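Local coordinates for protein ornithine carbamoyltransferase, anabolic (Campylobacter jejuni subsp. jejuni, PDB 3TPF) that probably catalyses transfer of the carbamoyl group from carbamoyl phosphate to L-ornithine, yielding L-citrulline in the first step of the pathway from ornithine to arginine, at residues 4-9 with 103-108; 32-37 with 295-300; 40-45 with 71-76; 157-162 with 175-180; 161-166 with 200-205. All coordinates share one frame; numbering follows the deposited sequence.

The five contacts trace the two-domain plan of a transcarbamoylase. Along the chain, interaction 3 falls within the span of interaction 1, interactions 4 and 5 follow, and interaction 2 spans 3, 4 and 5. Interactions 1 and 3 belong to the carbamoyl-phosphate domain, their centres about 16 Å apart. Interactions 4 and 5, centres about 9 Å apart, share helix 157-169 and reach neighbouring strands of the ornithine-domain sheet. Interaction 2 brings helix 279-302 back to residues 32-37 and touches interaction 1 through Phe5 and Leu296; interaction 1 meets interaction 5 through Leu8 and Arg9. The N-terminal segment and the C-terminal helix thus lie where the two domains meet, consistent with a part in coupling them.

Interaction 1: 4-9 with 103-108; sequences HFLTLR and ETLLEF
Leu105, facing inward from helix 102-111, is the first residue of that helix segment to meet Leu6 of the N-terminal loop. Their alpha carbons lie 7.4 Å apart, each side chain setting out across the gap, and the two run antiparallel alongside one another, so that Leu6 CD2 rests 4.2 Å from Leu105 CD2. Leu105 also packs on Val116 and Asn118 of strand 116-118, so from the helix it fills the angle between the loop and that strand. Leu106 comes next and behaves differently. Its side chain sets off away from the loop, yet CG lies beside the backbone N (chi1 -75°), and the branch ending in CD2 returns to meet the other methyl of Leu6, CD1, at 3.8 Å. Leu6 is therefore met on both its methyls by consecutive residues of one helical turn. Further on, Phe108 turns to Val116 and to helix 81-91. The loop makes its polar bonds to other parts of the chain: Phe5 pairs by backbone with Val116 and Asn118, and the carbonyl of Leu6 receives Asn118 ND2. Just beyond, Arg9 N donates to Thr7 OG1 over 3.0 Å, an ST turn leading into the 3-10 segment. Since the contact itself consists of methyl groups, it supplies burial rather than direction; the directional bonds are those to strand 116-118, which probably set the course of the loop.

Interaction 2: 32-37 with 295-300; sequences KLLQDK and ALLCFL
Leu33 approaches helix 279-302 with its isobutyl group and sits against Cys298, whose SG lies 3.9 Å from Leu33 CB. The modelled approach of the CD1 methyl to that sulfur is too close to be trusted at this resolution, but the apolar pairing is clear, and the alpha carbons of the two residues stand 7.1 Å apart. Leu34 follows and goes deeper. With CG beside its backbone N (chi1 -60°), it sends CD1 to Leu297 CB at 3.9 Å, the two side chains crossing at about a right angle, so the methyl lies against the root of the Leu297 side chain. From Leu34 the chain enters a type II turn, closed by Lys37 N donating to Leu34 O at 3.0 Å. At the turn, Asp36 forms a salt bridge with Lys32 of a neighbouring subunit, while Lys37 forms one with Asp301, the residue just after 295-300 on the same helix. Around this joint, Leu34 and Leu297 both touch Ile58 of helix 48-60, Leu33 packs on His22 of helix 13-28, and Leu297 continues to Ile117 of strand 116-118, placing the C-terminal helix over the domain that begins the chain.

Interaction 3: 40-45 with 71-76; sequences AMIFEK and NDLQLS
Ile42 and Leu73 form the tight part of this contact. A single methyl, Leu73 CD2, meets three carbons of the isoleucine: CG2 at 3.5 Å, CG1 at 3.8 Å and CD1 at 3.9 Å. What makes this possible is the swing of Leu73 CG away from the backbone N (chi1 -160°), which extends the side chain over the strand. Leu75, two residues on, faces the same way but adds a looser touch, its CD1 lying 4.2 Å from Ile42 CG2. The contrast comes at Glu44, just past the strand end. Its extended side chain lies athwart Leu75 and lays OE2 3.7 Å from Leu75 CB, a van der Waals contact of a carboxylate oxygen with an apolar chain, while OE1 is hydrogen-bonded to Asn100 N. Between the two leucines, Gln74 departs from the strand and is exposed, as is the poorly ordered Ser76 that follows. Leu73 also packs on Thr48 of a neighbouring subunit. Gln74 and Thr48 are both predicted to bind carbamoyl phosphate, consistent with the composite active sites of transcarbamoylases, in which a loop from one subunit completes the pocket of the next.

Interaction 4: 157-162 with 175-180; sequences NMCNSW and IAMPKN
With its SG swung away from the backbone N (chi1 176°), Cys159 directs sulfur out of the first turn of helix 157-169 toward residues 175-177. Met177, modelled as selenomethionine, reaches back by a different route, its CG occupying the position between the backbone N and the carbonyl carbon (chi1 55°). A turn about the CG-SE bond (chi3 43°) then folds the end back, bringing CE to 3.6 Å from Cys159 SG. Ile175 completes the group from the end of strand 172-176, its CD1 approaching the same sulfur at 4.0 Å. One SG is thus met by two terminal methyls from alternate residues, Ile175 and Met177, both of which set out toward the helix. The alpha carbons of Cys159 and Ile175 are 8.1 Å apart, a separation bridged by the Cys159 sulfur and the Ile175 CD1 methyl. The helix and strand belong to the beta-alpha-beta unit of strand 148-152, helix 157-169 and strand 172-176, the repeating crossover of a Rossmann-type domain, and Cys159 also touches Phe151 on the first strand of that unit. The backbone of this helical turn is secured by Ser161 N, which donates to Asn157 O over 3.0 Å. Asn157, predicted to bind L-ornithine, gives its ND2 to Ser121 O, while Cys159 N is hydrogen-bonded to Asn156 OD1. Leu204 of the adjoining strand 201-205 packs against both Ile175 and Met177.

Interaction 5: 161-166 with 200-205; sequences SWLITA and AKISLG
Leu163 and Ile202 make the central touch, their side chains roughly perpendicular. One leucine methyl, CD1, lies 3.8 Å from Ile202 CG2 and 4.0 Å from Ile202 CD1, so both branches of the isoleucine receive it. Leu163 starts out alongside the strand rather than facing it; CG set opposite the backbone N (chi1 168°) carries its end across to Ile202. The second touch comes one turn later, where Ala200 CB rests 3.9 Å from Ala166 O, and the small residues allow their alpha carbons to approach to 6.8 Å. In the next shell, Leu163 packs on Trp188 and Ala191 of helix 185-198, and Ala200 on Ala195 of the same helix, while Ala166 and Ile202 both touch Ile173 on the neighbouring strand 172-176. The helix is reinforced at Ser161, whose carbonyl O accepts from Thr165 N at 2.9 Å and from Thr165 OG1 at 2.7 Å. The two donors come from opposite faces of the carbonyl plane, the hydroxyl at a C=O...donor angle of 151°. Strand 201-205 is fixed by backbone pairing with strand 172-176 and by the hydrogen bond between Ser203 OG and Ser174 OG. It is the outermost strand within this chain on its side of a parallel sheet of order 3-2-1-4-5, and the helix packing against it is that of a Rossmann-type alpha/beta domain.

Interaction 1: 4-9 with 103-108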
# COMPACT_ATOMS: atom_id res chain seq x y z
N HIS B 4 -19.27 -5.20 17.16
CA HIS B 4 -17.87 -4.92 16.96
C HIS B 4 -16.94 -5.79 17.85
O HIS B 4 -17.37 -6.43 18.80
CB HIS B 4 -17.61 -3.48 17.31
CG HIS B 4 -18.51 -2.54 16.60
ND1 HIS B 4 -18.31 -2.22 15.29
CD2 HIS B 4 -19.60 -1.85 16.99
CE1 HIS B 4 -19.26 -1.39 14.89
NE2 HIS B 4 -20.03 -1.12 15.91
N PHE B 5 -15.65 -5.73 17.59
CA PHE B 5 -14.66 -6.45 18.40
C PHE B 5 -13.60 -5.42 18.94
O PHE B 5 -12.53 -5.27 18.43
CB PHE B 5 -14.03 -7.57 17.58
CG PHE B 5 -13.17 -8.46 18.40
CD1 PHE B 5 -13.70 -9.57 19.08
CD2 PHE B 5 -11.86 -8.18 18.57
CE1 PHE B 5 -12.93 -10.37 19.91
CE2 PHE B 5 -11.07 -8.95 19.40
CZ PHE B 5 -11.61 -10.03 20.11
N LEU B 6 -13.94 -4.67 19.92
CA LEU B 6 -13.08 -3.61 20.46
C LEU B 6 -12.33 -4.03 21.69
O LEU B 6 -11.35 -3.43 22.06
CB LEU B 6 -13.93 -2.38 20.83
CG LEU B 6 -14.84 -1.86 19.67
CD1 LEU B 6 -15.56 -0.57 19.99
CD2 LEU B 6 -14.03 -1.64 18.41
N THR B 7 -12.90 -4.98 22.41
CA THR B 7 -12.30 -5.57 23.60
C THR B 7 -12.93 -6.92 23.95
O THR B 7 -14.12 -7.13 23.76
CB THR B 7 -12.46 -4.67 24.85
OG1 THR B 7 -12.01 -5.41 26.00
CG2 THR B 7 -13.89 -4.26 25.02
N LEU B 8 -12.15 -7.81 24.52
CA LEU B 8 -12.73 -9.07 24.91
C LEU B 8 -13.78 -8.94 26.02
O LEU B 8 -14.54 -9.88 26.32
CB LEU B 8 -11.63 -10.03 25.32
CG LEU B 8 -10.84 -10.47 24.07
CD1 LEU B 8 -9.53 -11.15 24.36
CD2 LEU B 8 -11.81 -11.34 23.32
N ARG B 9 -13.81 -7.78 26.65
CA ARG B 9 -14.78 -7.52 27.71
C ARG B 9 -16.18 -7.77 27.24
O ARG B 9 -17.02 -8.11 28.02
CB ARG B 9 -14.73 -6.09 28.18
CG ARG B 9 -13.63 -5.82 29.18
CD ARG B 9 -13.55 -4.36 29.50
NE ARG B 9 -14.66 -3.96 30.30
CZ ARG B 9 -14.67 -2.86 31.05
NH1 ARG B 9 -13.62 -2.05 31.09
NH2 ARG B 9 -15.75 -2.57 31.77
N GLU B 103 -11.01 5.99 22.37
CA GLU B 103 -12.20 6.75 22.10
C GLU B 103 -12.47 6.78 20.59
O GLU B 103 -13.63 6.69 20.15
CB GLU B 103 -12.07 8.15 22.64
CG GLU B 103 -13.21 9.08 22.20
CD GLU B 103 -14.63 8.56 22.52
OE1 GLU B 103 -14.77 7.85 23.59
OE2 GLU B 103 -15.59 8.90 21.70
N THR B 104 -11.39 6.92 19.83
CA THR B 104 -11.46 6.93 18.36
C THR B 104 -12.11 5.67 17.82
O THR B 104 -12.90 5.73 16.91
CB THR B 104 -10.07 7.08 17.72
OG1 THR B 104 -9.45 8.29 18.20
CG2 THR B 104 -10.17 7.09 16.21
N LEU B 105 -11.79 4.55 18.40
CA LEU B 105 -12.45 3.35 17.94
C LEU B 105 -13.92 3.45 18.23
O LEU B 105 -14.76 3.02 17.44
CB LEU B 105 -11.90 2.12 18.68
CG LEU B 105 -10.62 1.50 18.12
CD1 LEU B 105 -9.97 0.52 19.06
CD2 LEU B 105 -11.06 0.86 16.84
N LEU B 106 -14.24 3.92 19.42
CA LEU B 106 -15.63 3.86 19.89
C LEU B 106 -16.46 4.78 19.00
O LEU B 106 -17.51 4.44 18.48
CB LEU B 106 -15.73 4.27 21.37
CG LEU B 106 -15.27 3.24 22.43
CD1 LEU B 106 -15.22 3.95 23.76
CD2 LEU B 106 -16.18 2.03 22.63
N GLU B 107 -15.92 5.97 18.78
CA GLU B 107 -16.58 7.00 17.97
C GLU B 107 -16.80 6.51 16.53
O GLU B 107 -17.83 6.74 15.94
CB GLU B 107 -15.74 8.29 17.95
CG GLU B 107 -16.23 9.36 16.99
CD GLU B 107 -17.49 10.12 17.43
OE1 GLU B 107 -18.07 9.85 18.53
OE2 GLU B 107 -17.90 11.02 16.64
N PHE B 108 -15.80 5.84 15.98
CA PHE B 108 -15.94 5.26 14.64
C PHE B 108 -17.02 4.17 14.61
O PHE B 108 -17.85 4.15 13.73
CB PHE B 108 -14.62 4.66 14.20
CG PHE B 108 -14.53 4.38 12.73
CD1 PHE B 108 -15.17 3.25 12.18
CD2 PHE B 108 -13.75 5.19 11.91
CE1 PHE B 108 -15.06 2.97 10.85
CE2 PHE B 108 -13.60 4.88 10.59
CZ PHE B 108 -14.25 3.77 10.05

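Interaction 2: 32-37 with 295-300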
# COMPACT_ATOMS: atom_id res chain seq x y z
N LYS B 32 -11.84 -20.81 2.34
CA LYS B 32 -12.12 -19.44 1.85
C LYS B 32 -13.54 -19.01 2.16
O LYS B 32 -14.43 -19.00 1.33
CB LYS B 32 -11.84 -19.35 0.35
CG LYS B 32 -10.36 -19.49 -0.03
CD LYS B 32 -10.09 -19.17 -1.51
CE LYS B 32 -8.58 -19.05 -1.82
NZ LYS B 32 -8.11 -19.38 -3.20
N LEU B 33 -13.73 -18.71 3.43
CA LEU B 33 -15.05 -18.45 3.98
C LEU B 33 -15.62 -17.05 3.78
O LEU B 33 -16.78 -16.81 4.03
CB LEU B 33 -15.02 -18.73 5.49
CG LEU B 33 -14.60 -20.10 6.04
CD1 LEU B 33 -14.46 -19.86 7.57
CD2 LEU B 33 -15.59 -21.24 5.63
N LEU B 34 -14.78 -16.14 3.37
CA LEU B 34 -15.18 -14.79 3.11
C LEU B 34 -14.84 -14.39 1.67
O LEU B 34 -14.37 -13.34 1.40
CB LEU B 34 -14.49 -13.89 4.08
CG LEU B 34 -14.78 -14.16 5.53
CD1 LEU B 34 -14.11 -13.08 6.40
CD2 LEU B 34 -16.29 -14.23 5.71
N GLN B 35 -15.20 -15.21 0.72
CA GLN B 35 -15.00 -14.80 -0.68
C GLN B 35 -15.50 -13.37 -1.00
O GLN B 35 -16.56 -12.94 -0.60
CB GLN B 35 -15.53 -15.83 -1.64
CG GLN B 35 -14.51 -16.93 -1.85
CD GLN B 35 -15.14 -18.13 -2.60
OE1 GLN B 35 -15.90 -17.95 -3.57
NE2 GLN B 35 -14.84 -19.36 -2.11
N ASP B 36 -14.66 -12.63 -1.69
CA ASP B 36 -14.94 -11.25 -2.09
C ASP B 36 -15.16 -10.22 -0.96
O ASP B 36 -15.46 -9.08 -1.28
CB ASP B 36 -16.10 -11.18 -3.03
CG ASP B 36 -15.84 -11.96 -4.33
OD1 ASP B 36 -14.62 -12.16 -4.67
OD2 ASP B 36 -16.86 -12.38 -4.99
N LYS B 37 -14.98 -10.57 0.30
CA LYS B 37 -15.23 -9.65 1.30
C LYS B 37 -14.06 -8.67 1.52
O LYS B 37 -12.94 -8.97 1.20
CB LYS B 37 -15.48 -10.37 2.60
CG LYS B 37 -16.72 -11.25 2.59
CD LYS B 37 -17.99 -10.51 3.00
CE LYS B 37 -19.20 -11.34 2.56
NZ LYS B 37 -20.26 -11.54 3.58
N ALA B 295 -10.55 -16.38 12.42
CA ALA B 295 -11.75 -16.82 13.17
C ALA B 295 -12.61 -15.59 13.46
O ALA B 295 -13.85 -15.59 13.31
CB ALA B 295 -11.39 -17.51 14.49
N LEU B 296 -11.94 -14.56 13.93
CA LEU B 296 -12.63 -13.36 14.38
C LEU B 296 -13.44 -12.76 13.24
O LEU B 296 -14.57 -12.41 13.38
CB LEU B 296 -11.57 -12.32 14.86
CG LEU B 296 -12.00 -11.03 15.41
CD1 LEU B 296 -13.00 -11.20 16.53
CD2 LEU B 296 -10.73 -10.39 15.97
N LEU B 297 -12.77 -12.60 12.12
CA LEU B 297 -13.44 -12.08 10.94
C LEU B 297 -14.61 -13.04 10.53
O LEU B 297 -15.71 -12.51 10.25
CB LEU B 297 -12.52 -11.96 9.77
CG LEU B 297 -11.38 -10.98 9.75
CD1 LEU B 297 -10.57 -11.33 8.46
CD2 LEU B 297 -11.81 -9.52 9.85
N CYS B 298 -14.47 -14.36 10.57
CA CYS B 298 -15.66 -15.17 10.23
C CYS B 298 -16.78 -14.89 11.20
O CYS B 298 -17.99 -14.95 10.86
CB CYS B 298 -15.38 -16.69 10.14
SG CYS B 298 -14.09 -17.09 8.90
N PHE B 299 -16.38 -14.70 12.44
CA PHE B 299 -17.33 -14.62 13.52
C PHE B 299 -18.12 -13.35 13.38
O PHE B 299 -19.35 -13.39 13.45
CB PHE B 299 -16.61 -14.63 14.81
CG PHE B 299 -17.45 -14.24 15.98
CD1 PHE B 299 -18.27 -15.15 16.59
CD2 PHE B 299 -17.38 -12.95 16.51
CE1 PHE B 299 -19.07 -14.79 17.70
CE2 PHE B 299 -18.16 -12.60 17.65
CZ PHE B 299 -19.01 -13.52 18.23
N LEU B 300 -17.44 -12.21 13.19
CA LEU B 300 -18.09 -10.92 13.00
C LEU B 300 -18.96 -10.92 11.71
O LEU B 300 -19.94 -10.18 11.64
CB LEU B 300 -17.11 -9.75 12.91
CG LEU B 300 -16.28 -9.40 14.14
CD1 LEU B 300 -15.12 -8.51 13.74
CD2 LEU B 300 -17.07 -8.88 15.34

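Interaction 3: 40-45 with 71-76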
# COMPACT_ATOMS: atom_id res chain seq x y z
N ALA B 40 -10.98 -2.95 5.49
CA ALA B 40 -10.26 -1.67 5.46
C ALA B 40 -9.33 -1.73 6.61
O ALA B 40 -9.76 -2.05 7.67
CB ALA B 40 -11.24 -0.57 5.68
N MSE B 41 -8.07 -1.45 6.45
CA MSE B 41 -7.20 -1.42 7.59
C MSE B 41 -6.74 -0.01 7.83
O MSE B 41 -6.00 0.56 7.03
CB MSE B 41 -5.98 -2.29 7.40
CG MSE B 41 -6.40 -3.70 7.10
SE MSE B 41 -4.80 -4.82 6.72
CE MSE B 41 -4.08 -3.96 5.06
N ILE B 42 -7.12 0.58 8.93
CA ILE B 42 -6.67 2.01 9.20
C ILE B 42 -5.64 2.07 10.28
O ILE B 42 -5.92 1.72 11.41
CB ILE B 42 -7.83 2.91 9.69
CG1 ILE B 42 -8.93 2.98 8.63
CG2 ILE B 42 -7.30 4.29 10.02
CD1 ILE B 42 -10.22 3.54 9.16
N PHE B 43 -4.45 2.48 9.93
CA PHE B 43 -3.39 2.62 10.94
C PHE B 43 -3.16 4.09 11.32
O PHE B 43 -3.00 4.93 10.47
CB PHE B 43 -2.08 2.00 10.47
CG PHE B 43 -2.13 0.53 10.34
CD1 PHE B 43 -2.71 -0.06 9.21
CD2 PHE B 43 -1.70 -0.28 11.35
CE1 PHE B 43 -2.81 -1.42 9.10
CE2 PHE B 43 -1.86 -1.68 11.28
CZ PHE B 43 -2.35 -2.23 10.13
N GLU B 44 -3.14 4.37 12.60
CA GLU B 44 -2.72 5.70 13.11
C GLU B 44 -1.27 5.68 13.46
O GLU B 44 -0.65 6.73 13.63
CB GLU B 44 -3.49 6.12 14.37
CG GLU B 44 -4.85 6.71 14.04
CD GLU B 44 -5.46 7.40 15.22
OE1 GLU B 44 -5.52 6.77 16.32
OE2 GLU B 44 -5.81 8.61 15.09
N LYS B 45 -0.73 4.48 13.59
CA LYS B 45 0.67 4.28 13.94
C LYS B 45 1.00 2.88 13.39
O LYS B 45 0.30 1.94 13.62
CB LYS B 45 0.88 4.43 15.47
N ASN B 71 0.20 8.47 6.89
CA ASN B 71 0.29 9.45 5.79
C ASN B 71 -1.05 9.55 5.00
O ASN B 71 -1.60 10.64 4.82
CB ASN B 71 1.50 9.14 4.88
N ASP B 72 -1.57 8.39 4.57
CA ASP B 72 -2.79 8.30 3.71
C ASP B 72 -4.00 8.89 4.38
O ASP B 72 -4.78 9.63 3.77
CB ASP B 72 -3.21 6.85 3.38
CG ASP B 72 -2.16 6.07 2.60
OD1 ASP B 72 -1.19 6.68 2.07
OD2 ASP B 72 -2.31 4.81 2.54
N LEU B 73 -4.17 8.48 5.63
CA LEU B 73 -5.36 8.80 6.42
C LEU B 73 -4.99 9.49 7.72
O LEU B 73 -4.49 8.85 8.65
CB LEU B 73 -6.22 7.55 6.71
CG LEU B 73 -7.68 7.86 7.09
CD1 LEU B 73 -8.47 8.49 5.93
CD2 LEU B 73 -8.34 6.58 7.56
N GLN B 74 -5.28 10.79 7.73
CA GLN B 74 -5.13 11.68 8.89
C GLN B 74 -6.46 11.81 9.67
O GLN B 74 -7.33 12.60 9.31
CB GLN B 74 -4.61 13.05 8.43
CG GLN B 74 -5.59 13.91 7.62
CD GLN B 74 -4.96 15.13 6.96
OE1 GLN B 74 -3.97 15.02 6.24
NE2 GLN B 74 -5.56 16.30 7.17
N LEU B 75 -6.59 11.03 10.74
CA LEU B 75 -7.83 10.94 11.57
C LEU B 75 -7.86 12.01 12.65
O LEU B 75 -6.86 12.22 13.34
CB LEU B 75 -7.97 9.56 12.26
CG LEU B 75 -8.52 8.31 11.55
CD1 LEU B 75 -8.78 7.24 12.62
CD2 LEU B 75 -9.79 8.57 10.73
N SER B 76 -9.01 12.68 12.82
CA SER B 76 -9.19 13.74 13.83
C SER B 76 -8.21 14.93 13.65
O SER B 76 -8.11 15.80 14.51
CB SER B 76 -9.09 13.15 15.24

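Interaction 4: 157-162 with 175-180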
# COMPACT_ATOMS: atom_id res chain seq x y z
N ASN B 157 -1.82 -1.73 27.90
CA ASN B 157 -2.95 -2.42 27.19
C ASN B 157 -2.93 -3.95 27.30
O ASN B 157 -3.95 -4.58 27.54
CB ASN B 157 -3.05 -2.03 25.69
CG ASN B 157 -1.76 -2.22 24.95
OD1 ASN B 157 -0.81 -2.85 25.44
ND2 ASN B 157 -1.71 -1.65 23.76
N MSE B 158 -1.76 -4.53 27.13
CA MSE B 158 -1.56 -6.01 27.17
C MSE B 158 -1.95 -6.59 28.53
O MSE B 158 -2.56 -7.67 28.63
CB MSE B 158 -0.10 -6.38 26.94
CG MSE B 158 0.21 -6.51 25.48
SE MSE B 158 -0.84 -7.94 24.62
CE MSE B 158 -0.19 -9.52 25.64
N CYS B 159 -1.62 -5.84 29.57
CA CYS B 159 -1.94 -6.20 30.94
C CYS B 159 -3.43 -6.21 31.16
O CYS B 159 -4.00 -7.14 31.73
CB CYS B 159 -1.29 -5.20 31.91
SG CYS B 159 -1.70 -5.47 33.62
N ASN B 160 -4.05 -5.12 30.72
CA ASN B 160 -5.48 -4.97 30.80
C ASN B 160 -6.19 -6.16 30.13
O ASN B 160 -7.08 -6.77 30.68
CB ASN B 160 -5.91 -3.73 30.06
CG ASN B 160 -5.49 -2.48 30.71
OD1 ASN B 160 -5.40 -2.38 31.93
ND2 ASN B 160 -5.32 -1.47 29.89
N SER B 161 -5.79 -6.44 28.91
CA SER B 161 -6.47 -7.44 28.16
C SER B 161 -6.20 -8.82 28.72
O SER B 161 -7.11 -9.68 28.71
CB SER B 161 -6.05 -7.38 26.71
OG SER B 161 -6.51 -6.19 26.11
N TRP B 162 -4.99 -9.05 29.26
CA TRP B 162 -4.77 -10.35 29.99
C TRP B 162 -5.60 -10.45 31.26
O TRP B 162 -6.16 -11.49 31.58
CB TRP B 162 -3.31 -10.71 30.23
CG TRP B 162 -2.84 -11.72 29.17
CD1 TRP B 162 -1.94 -11.49 28.23
CD2 TRP B 162 -3.34 -13.06 28.93
NE1 TRP B 162 -1.84 -12.58 27.39
CE2 TRP B 162 -2.67 -13.55 27.82
CE3 TRP B 162 -4.28 -13.85 29.54
CZ2 TRP B 162 -2.87 -14.81 27.31
CZ3 TRP B 162 -4.49 -15.11 29.03
CH2 TRP B 162 -3.80 -15.57 27.90
N ILE B 175 -0.29 -11.09 38.43
CA ILE B 175 0.29 -9.94 37.76
C ILE B 175 1.32 -9.31 38.65
O ILE B 175 1.07 -9.08 39.84
CB ILE B 175 -0.75 -8.87 37.41
CG1 ILE B 175 -1.74 -9.44 36.40
CG2 ILE B 175 -0.07 -7.62 36.85
CD1 ILE B 175 -2.83 -8.47 36.04
N ALA B 176 2.45 -8.99 38.04
CA ALA B 176 3.55 -8.32 38.75
C ALA B 176 4.04 -7.09 38.00
O ALA B 176 4.33 -7.15 36.82
CB ALA B 176 4.69 -9.28 39.07
N MSE B 177 4.02 -5.96 38.68
CA MSE B 177 4.48 -4.67 38.17
C MSE B 177 5.07 -3.88 39.32
O MSE B 177 4.84 -4.23 40.45
CB MSE B 177 3.30 -3.92 37.60
CG MSE B 177 2.15 -3.75 38.60
SE MSE B 177 0.55 -2.86 37.80
CE MSE B 177 0.26 -3.69 35.99
N PRO B 178 5.81 -2.81 39.05
CA PRO B 178 6.45 -2.11 40.12
C PRO B 178 5.49 -1.48 41.15
O PRO B 178 4.28 -1.41 40.91
CB PRO B 178 7.26 -1.03 39.40
CG PRO B 178 7.35 -1.48 37.99
CD PRO B 178 6.10 -2.21 37.74
N LYS B 179 6.04 -1.05 42.28
CA LYS B 179 5.21 -0.63 43.43
C LYS B 179 4.36 0.58 43.05
O LYS B 179 3.15 0.59 43.29
CB LYS B 179 5.98 -0.42 44.76
CG LYS B 179 6.90 0.80 44.88
CD LYS B 179 7.24 1.14 46.35
N ASN B 180 4.96 1.58 42.41
CA ASN B 180 4.25 2.84 42.12
C ASN B 180 3.10 2.67 41.10
O ASN B 180 2.23 3.52 40.94
CB ASN B 180 5.26 3.93 41.70

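Interaction 5: 161-166 with 200-205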
# COMPACT_ATOMS: atom_id res chain seq x y z
N SER B 161 -5.79 -6.44 28.91
CA SER B 161 -6.47 -7.44 28.16
C SER B 161 -6.20 -8.82 28.72
O SER B 161 -7.11 -9.68 28.71
CB SER B 161 -6.05 -7.38 26.71
OG SER B 161 -6.51 -6.19 26.11
N TRP B 162 -4.99 -9.05 29.26
CA TRP B 162 -4.77 -10.35 29.99
C TRP B 162 -5.60 -10.45 31.26
O TRP B 162 -6.16 -11.49 31.58
CB TRP B 162 -3.31 -10.71 30.23
CG TRP B 162 -2.84 -11.72 29.17
CD1 TRP B 162 -1.94 -11.49 28.23
CD2 TRP B 162 -3.34 -13.06 28.93
NE1 TRP B 162 -1.84 -12.58 27.39
CE2 TRP B 162 -2.67 -13.55 27.82
CE3 TRP B 162 -4.28 -13.85 29.54
CZ2 TRP B 162 -2.87 -14.81 27.31
CZ3 TRP B 162 -4.49 -15.11 29.03
CH2 TRP B 162 -3.80 -15.57 27.90
N LEU B 163 -5.72 -9.33 31.93
CA LEU B 163 -6.42 -9.33 33.21
C LEU B 163 -7.86 -9.74 32.96
O LEU B 163 -8.38 -10.68 33.55
CB LEU B 163 -6.35 -7.96 33.92
CG LEU B 163 -7.24 -7.68 35.12
CD1 LEU B 163 -7.03 -8.78 36.15
CD2 LEU B 163 -6.99 -6.29 35.70
N ILE B 164 -8.44 -9.04 31.99
CA ILE B 164 -9.81 -9.25 31.54
C ILE B 164 -10.09 -10.63 31.05
O ILE B 164 -11.10 -11.23 31.41
CB ILE B 164 -10.07 -8.35 30.32
CG1 ILE B 164 -10.39 -6.96 30.81
CG2 ILE B 164 -11.12 -8.90 29.34
CD1 ILE B 164 -10.26 -5.94 29.68
N THR B 165 -9.24 -11.10 30.16
CA THR B 165 -9.46 -12.40 29.52
C THR B 165 -9.33 -13.52 30.56
O THR B 165 -10.09 -14.49 30.54
CB THR B 165 -8.43 -12.68 28.44
OG1 THR B 165 -8.47 -11.64 27.50
CG2 THR B 165 -8.70 -14.01 27.77
N ALA B 166 -8.38 -13.35 31.47
CA ALA B 166 -8.19 -14.30 32.58
C ALA B 166 -9.50 -14.39 33.38
O ALA B 166 -10.01 -15.46 33.72
CB ALA B 166 -7.06 -13.79 33.45
N ALA B 200 -12.14 -17.26 38.54
CA ALA B 200 -10.76 -16.78 38.34
C ALA B 200 -10.04 -16.52 39.67
O ALA B 200 -10.57 -15.91 40.62
CB ALA B 200 -10.72 -15.53 37.52
N LYS B 201 -8.81 -17.02 39.71
CA LYS B 201 -7.90 -16.72 40.82
C LYS B 201 -6.92 -15.63 40.33
O LYS B 201 -5.84 -15.93 39.80
CB LYS B 201 -7.20 -18.00 41.31
CG LYS B 201 -8.15 -19.05 41.91
CD LYS B 201 -7.55 -20.47 42.01
CE LYS B 201 -8.65 -21.51 42.30
NZ LYS B 201 -8.35 -22.57 43.35
N ILE B 202 -7.32 -14.38 40.55
CA ILE B 202 -6.55 -13.20 40.17
C ILE B 202 -5.83 -12.59 41.35
O ILE B 202 -6.39 -12.42 42.39
CB ILE B 202 -7.47 -12.09 39.65
CG1 ILE B 202 -8.29 -12.62 38.48
CG2 ILE B 202 -6.69 -10.84 39.28
CD1 ILE B 202 -9.26 -11.65 37.91
N SER B 203 -4.56 -12.28 41.17
CA SER B 203 -3.72 -11.65 42.21
C SER B 203 -2.78 -10.61 41.59
O SER B 203 -2.21 -10.87 40.54
CB SER B 203 -2.90 -12.70 42.97
OG SER B 203 -2.34 -13.64 42.07
N LEU B 204 -2.64 -9.46 42.21
CA LEU B 204 -1.76 -8.39 41.72
C LEU B 204 -0.75 -8.01 42.79
O LEU B 204 -1.10 -7.83 43.95
CB LEU B 204 -2.54 -7.14 41.30
CG LEU B 204 -1.84 -5.76 41.38
CD1 LEU B 204 -0.88 -5.62 40.21
CD2 LEU B 204 -2.80 -4.56 41.46
N GLY B 205 0.50 -7.90 42.38
CA GLY B 205 1.60 -7.65 43.32
C GLY B 205 2.72 -6.87 42.67
O GLY B 205 2.60 -6.41 41.55